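Local structure of general secretion pathway protein L (Vibrio parahaemolyticus, 2W7V) at residues Ser12-Leu17 with Gly39-His44. The protein is a component of the type II secretion system whose periplasmic domain, described here, forms a dimer and probably takes part in assembling the inner-membrane platform of that machinery. Numbering follows the deposited sequence.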
ATOM      1  N   SER A  12      -2.378   9.746   1.521  1.00 19.81           N
ATOM      2  CA  SER A  12      -2.751  10.413   0.289  1.00 21.03           C
ATOM      3  C   SER A  12      -1.712  10.264  -0.819  1.00 22.15           C
ATOM      4  O   SER A  12      -2.082   9.885  -1.947  1.00 23.19           O
ATOM      5  CB  SER A  12      -3.045  11.887   0.554  1.00 20.72           C
ATOM      6  OG  SER A  12      -4.113  12.016   1.491  1.00 20.89           O
ATOM      7  N   TRP A  13      -0.436  10.517  -0.493  1.00 22.28           N
ATOM      8  CA  TRP A  13       0.641  10.584  -1.493  0.50 22.77           C
ATOM      9  C   TRP A  13       1.080   9.190  -1.954  1.00 23.12           C
ATOM     10  O   TRP A  13       1.610   9.028  -3.043  1.00 23.73           O
ATOM     11  CB  TRP A  13       1.884  11.350  -0.966  0.50 23.25           C
ATOM     12  CG  TRP A  13       1.638  12.714  -0.312  0.50 23.15           C
ATOM     13  CD1 TRP A  13       0.645  13.609  -0.593  0.50 23.55           C
ATOM     14  CD2 TRP A  13       2.448  13.328   0.706  0.50 24.20           C
ATOM     15  NE1 TRP A  13       0.775  14.734   0.200  0.50 23.72           N
ATOM     16  CE2 TRP A  13       1.873  14.581   1.001  0.50 23.57           C
ATOM     17  CE3 TRP A  13       3.609  12.935   1.393  0.50 23.51           C
ATOM     18  CZ2 TRP A  13       2.409  15.435   1.957  0.50 24.51           C
ATOM     19  CZ3 TRP A  13       4.139  13.780   2.333  0.50 23.64           C
ATOM     20  CH2 TRP A  13       3.542  15.020   2.613  0.50 24.08           C
ATOM     21  N   LEU A  14       0.894   8.207  -1.106  1.00 22.87           N
ATOM     22  CA  LEU A  14       1.054   6.831  -1.508  1.00 22.96           C
ATOM     23  C   LEU A  14       0.326   6.469  -2.849  1.00 22.57           C
ATOM     24  O   LEU A  14       0.731   5.561  -3.577  1.00 22.50           O
ATOM     25  CB  LEU A  14       0.538   5.997  -0.323  1.00 23.74           C
ATOM     26  CG  LEU A  14       0.160   4.542  -0.455  1.00 24.48           C
ATOM     27  CD1 LEU A  14       0.285   3.888   0.923  1.00 22.89           C
ATOM     28  CD2 LEU A  14      -1.225   4.462  -1.033  1.00 22.94           C
ATOM     29  N   ALA A  15      -0.772   7.160  -3.145  1.00 21.93           N
ATOM     30  CA  ALA A  15      -1.536   6.982  -4.405  1.00 20.81           C
ATOM     31  C   ALA A  15      -0.705   7.240  -5.703  1.00 19.72           C
ATOM     32  O   ALA A  15      -1.048   6.735  -6.782  1.00 19.65           O
ATOM     33  CB  ALA A  15      -2.757   7.888  -4.379  1.00 20.63           C
ATOM     34  N   ALA A  16       0.358   8.046  -5.571  1.00 18.35           N
ATOM     35  CA  ALA A  16       1.297   8.374  -6.644  1.00 17.63           C
ATOM     36  C   ALA A  16       2.407   7.316  -6.859  1.00 16.77           C
ATOM     37  O   ALA A  16       3.154   7.405  -7.810  1.00 17.52           O
ATOM     38  CB  ALA A  16       1.927   9.731  -6.368  1.00 17.18           C
ATOM     39  N   LEU A  17       2.539   6.347  -5.975  1.00 16.08           N
ATOM     40  CA  LEU A  17       3.648   5.418  -6.025  1.00 16.19           C
ATOM     41  C   LEU A  17       3.538   4.344  -7.123  1.00 15.58           C
ATOM     42  O   LEU A  17       4.536   4.029  -7.776  1.00 14.54           O
ATOM     43  CB  LEU A  17       3.883   4.788  -4.644  1.00 16.57           C
ATOM     44  CG  LEU A  17       4.528   5.696  -3.576  1.00 17.28           C
ATOM     45  CD1 LEU A  17       4.571   4.982  -2.218  1.00 15.84           C
ATOM     46  CD2 LEU A  17       5.939   6.170  -3.980  1.00 16.95           C
ATOM     47  N   GLY A  39       3.762   6.448   9.745  1.00 16.09           N
ATOM     48  CA  GLY A  39       3.743   7.223   8.461  1.00 16.08           C
ATOM     49  C   GLY A  39       4.812   6.869   7.443  1.00 15.25           C
ATOM     50  O   GLY A  39       5.350   7.728   6.767  1.00 15.11           O
ATOM     51  N   GLU A  40       5.098   5.576   7.330  1.00 15.21           N
ATOM     52  CA  GLU A  40       6.076   5.073   6.399  1.00 14.80           C
ATOM     53  C   GLU A  40       5.420   4.160   5.431  1.00 13.89           C
ATOM     54  O   GLU A  40       4.429   3.519   5.741  1.00 16.15           O
ATOM     55  CB  GLU A  40       7.122   4.221   7.088  1.00 14.79           C
ATOM     56  CG  GLU A  40       7.872   4.860   8.172  1.00 15.81           C
ATOM     57  CD  GLU A  40       8.871   3.898   8.799  1.00 15.62           C
ATOM     58  OE1 GLU A  40       8.851   2.689   8.457  1.00 18.77           O
ATOM     59  OE2 GLU A  40       9.647   4.352   9.630  1.00 12.27           O
ATOM     60  N   VAL A  41       6.051   4.048   4.284  1.00 12.75           N
ATOM     61  CA  VAL A  41       5.806   3.021   3.337  1.00 11.88           C
ATOM     62  C   VAL A  41       7.107   2.218   3.097  1.00 11.68           C
ATOM     63  O   VAL A  41       8.157   2.775   2.838  1.00 10.82           O
ATOM     64  CB  VAL A  41       5.295   3.652   2.022  1.00 12.24           C
ATOM     65  CG1 VAL A  41       4.965   2.577   0.971  1.00  9.37           C
ATOM     66  CG2 VAL A  41       4.014   4.525   2.301  1.00 11.70           C
ATOM     67  N   ARG A  42       7.017   0.897   3.190  1.00 12.00           N
ATOM     68  CA  ARG A  42       8.119   0.033   2.816  0.60 11.85           C
ATOM     69  C   ARG A  42       7.765  -0.810   1.585  1.00 11.67           C
ATOM     70  O   ARG A  42       6.725  -1.446   1.518  1.00 11.67           O
ATOM     71  CB  ARG A  42       8.492  -0.821   4.006  0.60 11.99           C
ATOM     72  CG  ARG A  42       8.615   0.009   5.292  0.60 12.48           C
ATOM     73  CD  ARG A  42       8.969  -0.866   6.490  0.60 12.72           C
ATOM     74  NE  ARG A  42       7.792  -1.549   7.035  0.60 13.12           N
ATOM     75  CZ  ARG A  42       6.865  -0.962   7.779  0.60 12.55           C
ATOM     76  NH1 ARG A  42       6.936   0.334   8.069  0.60 12.73           N
ATOM     77  NH2 ARG A  42       5.853  -1.675   8.228  0.60 13.00           N
ATOM     78  N   ILE A  43       8.661  -0.794   0.616  1.00 11.98           N
ATOM     79  CA  ILE A  43       8.480  -1.396  -0.677  1.00 12.28           C
ATOM     80  C   ILE A  43       9.543  -2.439  -0.953  1.00 12.46           C
ATOM     81  O   ILE A  43      10.698  -2.135  -0.862  1.00 13.55           O
ATOM     82  CB  ILE A  43       8.644  -0.300  -1.765  1.00 12.07           C
ATOM     83  CG1 ILE A  43       7.551   0.800  -1.615  1.00 12.17           C
ATOM     84  CG2 ILE A  43       8.537  -0.917  -3.145  1.00 12.25           C
ATOM     85  CD1 ILE A  43       7.873   2.118  -2.340  1.00 11.38           C
ATOM     86  N   HIS A  44       9.169  -3.656  -1.313  1.00 11.80           N
ATOM     87  CA  HIS A  44      10.131  -4.582  -1.849  1.00 12.40           C
ATOM     88  C   HIS A  44       9.921  -4.665  -3.349  1.00 11.43           C
ATOM     89  O   HIS A  44       8.806  -4.591  -3.809  1.00 11.33           O
ATOM     90  CB  HIS A  44      10.043  -5.973  -1.220  1.00 12.75           C
ATOM     91  CG  HIS A  44      10.206  -5.980   0.269  1.00 14.57           C
ATOM     92  ND1 HIS A  44       9.912  -7.088   1.044  1.00 17.03           N
ATOM     93  CD2 HIS A  44      10.588  -5.010   1.133  1.00 15.95           C
ATOM     94  CE1 HIS A  44      10.123  -6.793   2.319  1.00 19.16           C
ATOM     95  NE2 HIS A  44      10.541  -5.541   2.396  1.00 15.40           N
TER
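Val41 is turned so that each of its two methyls meets a different leucine: CG1 lies anti to the backbone N (chi1 -178°), while CG2 lies beside that nitrogen. Leu14 carries its CG anti to its own N (chi1 162°), and it converges with Leu17 on the same valine. Leu14 CD1 touches Val41 CG2 at 4.0 Å, the two side chains crossing at about a right angle. Leu17 runs past Val41 in the opposing direction and meets it alongside, where Leu17 CD1 lies 4.0 Å from Val41 CG1. Leu17 CD1 also lies 4.4 Å from Ile43 CD1, a looser touch that extends the contact along the strand. Val41 and Ile43, two residues apart, thus present one apolar face to residues 12-17, where Leu17 N bonds to Leu14 O at 3.1 Å and links the two leucines by one tight turn. On the far face of the strand, Arg42 NH1 forms a salt bridge of 3.1 Å to Glu40 OE1, reached on the anti side of the carboxylate. The antiparallel sheet runs 28-35, 40-47, 78-86, 64-73, and Leu17 also rests on Leu84 and Phe64 of its other strands; helix-strand-strand units repeated twice are consistent with a circularly permuted ferredoxin-like fold, as in the related EpsM. Leu14 also packs on Phe32 of the second subunit, so the contact lies next to the dimer interface. Between the segments the chemistry is wholly apolar, methyl against methyl, which implies cohesion from burial and weak dispersion with little directionality, the charged pair being kept to the opposite side of the strand.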